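Local coordinates for ripening-associated protein (Musa acuminata, PDB 4PIT) that binds mannose-containing glycans as a jacalin-related lectin, here in an engineered form occupied by dimannose at two sites, at residues S122-R127 with D133-Y138; G78-A81 with A86-L89; V66-E71 with K99-F104. The protein carries 1 engineered substitution. All coordinates share one frame; numbering follows the deposited sequence.

Interaction 1: residues S122-R127 with D133-Y138; sequences SGFFGR and DAIGVY. With MAN (alpha-D-mannopyranose), chain F.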
# COMPACT_ATOMS: atom_id res chain seq x y z
N SER B 122 -10.25 7.74 -0.59
CA SER B 122 -11.50 8.39 -0.20
C SER B 122 -11.47 9.03 1.20
O SER B 122 -12.49 9.58 1.62
CB SER B 122 -12.63 7.38 -0.25
OG SER B 122 -12.35 6.28 0.60
N GLY B 123 -10.35 8.95 1.91
CA GLY B 123 -10.24 9.53 3.24
C GLY B 123 -8.86 9.24 3.78
O GLY B 123 -8.09 8.47 3.20
N PHE B 124 -8.57 9.83 4.94
CA PHE B 124 -7.28 9.72 5.58
C PHE B 124 -7.37 9.35 7.03
O PHE B 124 -8.33 9.68 7.72
CB PHE B 124 -6.53 11.07 5.51
CG PHE B 124 -6.11 11.45 4.12
CD1 PHE B 124 -4.96 10.90 3.56
CD2 PHE B 124 -6.82 12.39 3.39
CE1 PHE B 124 -4.54 11.26 2.28
CE2 PHE B 124 -6.40 12.76 2.11
CZ PHE B 124 -5.25 12.20 1.57
N PHE B 125 -6.32 8.72 7.52
CA PHE B 125 -6.13 8.47 8.95
C PHE B 125 -4.61 8.52 9.18
O PHE B 125 -3.84 8.60 8.21
CB PHE B 125 -6.77 7.14 9.42
CG PHE B 125 -6.16 5.88 8.87
CD1 PHE B 125 -6.48 5.43 7.59
CD2 PHE B 125 -5.22 5.16 9.61
CE1 PHE B 125 -5.91 4.25 7.08
CE2 PHE B 125 -4.65 3.98 9.10
CZ PHE B 125 -4.99 3.54 7.83
N GLY B 126 -4.18 8.54 10.43
CA GLY B 126 -2.75 8.53 10.71
C GLY B 126 -2.47 9.01 12.11
O GLY B 126 -3.26 8.74 13.03
N ARG B 127 -1.30 9.64 12.31
CA ARG B 127 -0.92 10.13 13.63
C ARG B 127 -0.18 11.44 13.43
O ARG B 127 0.55 11.61 12.45
CB ARG B 127 0.00 9.11 14.37
CG ARG B 127 -0.64 7.71 14.56
CD ARG B 127 0.28 6.78 15.38
NE ARG B 127 0.33 7.24 16.75
CZ ARG B 127 -0.53 6.90 17.69
NH1 ARG B 127 -0.42 7.42 18.91
NH2 ARG B 127 -1.53 6.06 17.42
N ASP B 133 3.49 12.20 12.09
CA ASP B 133 4.06 10.89 12.43
C ASP B 133 3.71 9.81 11.45
O ASP B 133 4.57 8.99 11.12
CB ASP B 133 3.58 10.45 13.82
CG ASP B 133 4.07 11.39 14.91
OD1 ASP B 133 3.57 12.55 14.96
OD2 ASP B 133 5.00 11.00 15.66
N ALA B 134 2.43 9.78 11.00
CA ALA B 134 2.03 8.67 10.12
C ALA B 134 0.82 9.05 9.31
O ALA B 134 0.03 9.91 9.71
CB ALA B 134 1.73 7.43 10.95
N ILE B 135 0.65 8.38 8.18
CA ILE B 135 -0.53 8.59 7.33
C ILE B 135 -0.95 7.28 6.70
O ILE B 135 -0.12 6.47 6.30
CB ILE B 135 -0.28 9.71 6.28
CG1 ILE B 135 -1.62 10.16 5.64
CG2 ILE B 135 0.75 9.27 5.22
CD1 ILE B 135 -1.51 11.51 4.78
N GLY B 136 -2.26 7.09 6.57
CA GLY B 136 -2.88 5.97 5.88
C GLY B 136 -4.11 6.49 5.15
O GLY B 136 -4.50 7.66 5.29
N VAL B 137 -4.68 5.62 4.31
CA VAL B 137 -5.82 6.02 3.48
C VAL B 137 -6.94 5.01 3.46
O VAL B 137 -6.72 3.80 3.63
CB VAL B 137 -5.38 6.29 2.00
CG1 VAL B 137 -4.50 7.54 1.90
CG2 VAL B 137 -4.70 5.10 1.35
N TYR B 138 -8.15 5.52 3.26
CA TYR B 138 -9.33 4.72 2.92
C TYR B 138 -9.36 4.59 1.43
O TYR B 138 -8.99 5.56 0.74
CB TYR B 138 -10.62 5.40 3.37
CG TYR B 138 -10.85 5.35 4.86
CD1 TYR B 138 -10.21 6.25 5.72
CD2 TYR B 138 -11.76 4.47 5.42
CE1 TYR B 138 -10.45 6.24 7.09
CE2 TYR B 138 -12.02 4.45 6.78
CZ TYR B 138 -11.35 5.33 7.63
OH TYR B 138 -11.60 5.29 8.98
C1 MAN F . 6.57 15.59 19.41
C2 MAN F . 5.51 14.79 20.15
C3 MAN F . 5.64 13.30 19.80
C4 MAN F . 5.61 13.10 18.29
C5 MAN F . 6.66 13.99 17.62
C6 MAN F . 6.60 13.94 16.11
O2 MAN F . 4.23 15.27 19.73
O3 MAN F . 4.61 12.55 20.43
O4 MAN F . 5.92 11.74 17.99
O5 MAN F . 6.48 15.37 18.00
O6 MAN F . 5.34 14.43 15.64
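Phe124 to Arg127 pair antiparallel with Val137 to Ala134, the strand axes running at 157° and passing within 4.3 Å, and a classic beta bulge sets Asp133 and Ala134 together opposite Arg127. On one face the contact is carried mainly by Phe125 and Tyr138. Phe125 CG stands between its own backbone N and carbonyl carbon (chi1 67°), which swings the ring across the partner strand and over the bare backbone of Gly136, whose CA lies 3.9 Å from the ring centroid in a CH-pi contact. The edge of the same ring is turned toward the face of Tyr138, an offset edge-to-face pair with centroids 6.0 Å apart and planes at 82°. On the other face, Phe124 CD1 meets Ile135 CD1 at 3.7 Å, while its CE1 touches Val137 CG1 alongside. At the bulge, both carboxylate oxygens of Asp133 grip one mannose: OD1 accepts a hydrogen bond from O6 (2.7 Å) and OD2 one from O4 (2.6 Å). This hairpin forms the middle of a four-stranded sheet, between strands 5-11 and 16-19; Phe124, Ile135 and Val137 pack inward on strands 73-83 and 86-96, and Phe125 also reaches Ala117 of the second subunit.

Interaction 2: residues G78-A81 with A86-L89; sequences GEVA and AVVL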
# COMPACT_ATOMS: atom_id res chain seq x y z
N GLY B 78 6.15 8.14 -0.30
CA GLY B 78 7.01 9.02 0.48
C GLY B 78 8.10 8.26 1.15
O GLY B 78 8.49 7.19 0.67
N GLU B 79 8.61 8.83 2.25
CA GLU B 79 9.70 8.26 3.03
C GLU B 79 9.42 8.39 4.50
O GLU B 79 8.94 9.45 4.93
CB GLU B 79 11.01 8.99 2.76
CG GLU B 79 11.44 9.02 1.30
CD GLU B 79 12.47 7.97 0.92
OE1 GLU B 79 13.06 7.36 1.84
OE2 GLU B 79 12.72 7.81 -0.29
N VAL B 80 9.69 7.32 5.25
CA VAL B 80 9.59 7.31 6.72
C VAL B 80 10.99 7.59 7.23
O VAL B 80 11.92 6.83 6.91
CB VAL B 80 8.99 6.01 7.26
CG1 VAL B 80 9.01 6.01 8.79
CG2 VAL B 80 7.57 5.83 6.73
N ALA B 81 11.15 8.68 7.98
CA ALA B 81 12.48 9.14 8.41
C ALA B 81 12.60 9.23 9.90
O ALA B 81 11.62 9.37 10.61
CB ALA B 81 12.75 10.50 7.82
N ALA B 86 12.32 11.17 16.42
CA ALA B 86 10.98 10.67 16.14
C ALA B 86 10.96 9.98 14.78
O ALA B 86 11.76 10.32 13.90
CB ALA B 86 9.99 11.84 16.14
N VAL B 87 10.03 9.02 14.61
CA VAL B 87 9.84 8.31 13.35
C VAL B 87 8.67 9.01 12.69
O VAL B 87 7.53 8.86 13.17
CB VAL B 87 9.61 6.80 13.59
CG1 VAL B 87 9.28 6.10 12.26
CG2 VAL B 87 10.84 6.16 14.24
N VAL B 88 8.93 9.77 11.63
CA VAL B 88 7.87 10.57 11.00
C VAL B 88 7.93 10.49 9.49
O VAL B 88 8.81 9.83 8.92
CB VAL B 88 8.03 12.07 11.45
CG1 VAL B 88 7.92 12.23 12.97
CG2 VAL B 88 9.33 12.68 10.91
N LEU B 89 6.98 11.15 8.81
CA LEU B 89 7.05 11.22 7.36
C LEU B 89 8.10 12.25 7.01
O LEU B 89 7.95 13.44 7.33
CB LEU B 89 5.68 11.59 6.78
CG LEU B 89 4.63 10.50 6.88
CD1 LEU B 89 3.28 11.10 6.78
CD2 LEU B 89 4.86 9.41 5.80
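Ala81 and Val88 form a hydrogen-bonded antiparallel pair: Ala81 N donates to Val88 O at 2.8 Å, and Val88 N returns a bond of 2.9 Å to Ala81 O. Both donors sit nearly along the C=O axis of their acceptors, and both bonds are close to straight. Weaker CA-H...O contacts extend the pairing, among them Val80 CA to Val88 O at 3.4 Å and Leu89 CA to Glu79 O at 3.6 Å, the latter beside the non-hydrogen-bonded pair of Val80 with Leu89. These residues belong to a beta hairpin of strands 73-83 and 86-96, which supplies the two central strands of one sheet of the jacalin-type beta-prism. The connection carries the engineered Thr84, a residue of the same glycan pocket as Ala86 and Val88; Ala86 and Val88 touch the bound dimannose directly. Among the side chains, the contact is made diagonally by Val80 and Val87. Each holds CG1 anti to its own backbone N (chi1 175°), which brings Val80 CG1 to 3.5 Å from Val87 CG1, tighter than usual van der Waals contact. On the same side as Val80, Leu89 packs with it against Phe112 of strand 110-116. Val88 and Ala81 lie on the other face, where Val88 meets Phe131 and Ala81 meets Thr107. Farther out, Glu79 turns its carboxylate away from the partner strand, and its OE1 accepts a bond from Gly109 N.

Interaction 3: residues V66-E71 with K99-F104; sequences VLQEGE and KAYGPF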
# COMPACT_ATOMS: atom_id res chain seq x y z
N VAL B 66 -5.15 20.90 -5.16
CA VAL B 66 -6.56 21.28 -5.26
C VAL B 66 -7.16 20.45 -6.37
O VAL B 66 -6.77 20.60 -7.54
CB VAL B 66 -6.74 22.80 -5.52
CG1 VAL B 66 -8.22 23.21 -5.50
CG2 VAL B 66 -5.96 23.64 -4.52
N LEU B 67 -8.07 19.54 -6.03
CA LEU B 67 -8.65 18.65 -7.03
C LEU B 67 -9.61 19.36 -7.97
O LEU B 67 -10.57 19.99 -7.53
CB LEU B 67 -9.35 17.46 -6.37
CG LEU B 67 -8.44 16.61 -5.46
CD1 LEU B 67 -9.27 15.53 -4.73
CD2 LEU B 67 -7.30 15.98 -6.27
N GLN B 68 -9.36 19.20 -9.28
CA GLN B 68 -10.26 19.75 -10.30
C GLN B 68 -11.49 18.83 -10.45
O GLN B 68 -11.51 17.71 -9.90
CB GLN B 68 -9.50 19.89 -11.63
CG GLN B 68 -8.28 20.82 -11.52
CD GLN B 68 -7.21 20.51 -12.53
OE1 GLN B 68 -6.16 19.93 -12.22
NE2 GLN B 68 -7.45 20.92 -13.77
N GLU B 69 -12.53 19.28 -11.18
CA GLU B 69 -13.68 18.39 -11.41
C GLU B 69 -13.17 17.19 -12.19
O GLU B 69 -12.36 17.34 -13.10
CB GLU B 69 -14.83 19.13 -12.15
CG GLU B 69 -16.15 18.37 -12.17
CD GLU B 69 -16.80 18.05 -10.84
OE1 GLU B 69 -16.76 18.90 -9.92
OE2 GLU B 69 -17.39 16.94 -10.72
N GLY B 70 -13.55 16.00 -11.73
CA GLY B 70 -13.13 14.74 -12.34
C GLY B 70 -11.72 14.30 -11.98
O GLY B 70 -11.20 13.36 -12.59
N GLU B 71 -11.09 14.97 -11.01
CA GLU B 71 -9.74 14.61 -10.58
C GLU B 71 -9.83 13.94 -9.22
O GLU B 71 -10.54 14.43 -8.34
CB GLU B 71 -8.86 15.85 -10.50
CG GLU B 71 -7.37 15.55 -10.30
CD GLU B 71 -6.47 16.77 -10.21
OE1 GLU B 71 -6.99 17.90 -10.10
OE2 GLU B 71 -5.23 16.58 -10.24
N LYS B 99 -2.07 14.28 -12.63
CA LYS B 99 -0.64 14.49 -12.51
C LYS B 99 -0.08 14.05 -11.17
O LYS B 99 -0.83 13.72 -10.27
CB LYS B 99 -0.28 15.96 -12.74
CG LYS B 99 -0.96 16.93 -11.82
CD LYS B 99 -0.17 18.23 -11.82
CE LYS B 99 -1.04 19.43 -11.61
N ALA B 100 1.24 14.14 -11.05
CA ALA B 100 1.97 13.84 -9.82
C ALA B 100 2.22 15.13 -9.03
O ALA B 100 2.51 16.20 -9.61
CB ALA B 100 3.28 13.16 -10.15
N TYR B 101 2.14 15.03 -7.70
CA TYR B 101 2.38 16.16 -6.81
C TYR B 101 3.46 15.79 -5.84
O TYR B 101 3.43 14.69 -5.24
CB TYR B 101 1.10 16.56 -6.06
CG TYR B 101 -0.03 17.06 -6.94
CD1 TYR B 101 -0.90 16.17 -7.55
CD2 TYR B 101 -0.24 18.43 -7.13
CE1 TYR B 101 -1.95 16.61 -8.35
CE2 TYR B 101 -1.30 18.88 -7.92
CZ TYR B 101 -2.15 17.97 -8.53
OH TYR B 101 -3.21 18.35 -9.32
N GLY B 102 4.42 16.70 -5.66
CA GLY B 102 5.50 16.44 -4.74
C GLY B 102 6.50 15.43 -5.27
O GLY B 102 6.71 15.32 -6.48
N PRO B 103 7.12 14.66 -4.37
CA PRO B 103 6.93 14.65 -2.91
C PRO B 103 7.44 15.93 -2.26
O PRO B 103 8.31 16.63 -2.80
CB PRO B 103 7.75 13.42 -2.47
CG PRO B 103 8.82 13.30 -3.51
CD PRO B 103 8.10 13.63 -4.78
N PHE B 104 6.89 16.22 -1.09
CA PHE B 104 7.24 17.38 -0.27
C PHE B 104 7.93 16.89 0.96
O PHE B 104 7.52 15.88 1.55
CB PHE B 104 5.97 18.17 0.07
CG PHE B 104 5.18 18.52 -1.16
CD1 PHE B 104 5.68 19.44 -2.08
CD2 PHE B 104 3.97 17.88 -1.43
CE1 PHE B 104 4.97 19.72 -3.27
CE2 PHE B 104 3.24 18.20 -2.59
CZ PHE B 104 3.73 19.14 -3.47
O HOH W 1 -4.95 20.41 -9.52
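Tyr101 reaches Glu71 with its hydroxyl: OH donates to Glu71 OE2 at 2.8 Å. The two side chains approach from opposite directions. Glu71 is fully stretched, with CG anti to the backbone N (chi1 -170°) and an extended chain beyond, which carries its carboxylate well away from its own backbone. Tyr101 has CG anti to its carbonyl carbon (chi1 -64°), the conformation in which its ring reaches across to the loop. The phenol comes with its hydroxyl leading, and Glu71 OE2 lies at the ring edge, in the ring plane, while the carboxylate plane is turned 38° from that ring. OE2 is met on its syn side, slightly out of the carboxylate plane, and also bonds to Thr96 OG1 on the neighbouring strand 86-96. The other oxygen, Glu71 OE1, faces its own loop, and its anti lone pair accepts an almost straight bond from Gln68 N at 2.8 Å. This spans a type II turn from Gln68 to Glu71, closed by Glu71 N to Gln68 O at 3.0 Å, with Gly70 at positive phi. A water bonded to both Val66 O and Tyr101 OH, each at 2.7 Å, forms a second link between loop and edge strand 100-104. With bonds to both oxygens, the buried Glu71 carboxylate is probably ionised, and as an acceptor it would keep the phenol proton of Tyr101 directed toward the loop.

Overall arrangement
Interactions 1 and 2 lie side by side, their centres 14 Å apart, and meet where two sheets of the prism face each other: Ile135 CG2 touches Leu89 CD1 at 3.5 Å, and Asp133 CA lies 4.1 Å from Val88 CG1. Both converge on one glycan pocket, 133-138 supplying Asp133 and 86-89 supplying Ala86 and Val88. Interaction 3 contributes no residue to that pocket; its centre is about 17 Å from that of interaction 1 and about 22 Å from that of interaction 2, although its nearest atoms come within about 5 Å of interaction 2 without touching it. Strands 86-96 and 100-104 are neighbours in one sheet, and the turn at 66-71 leads into strand 73-83.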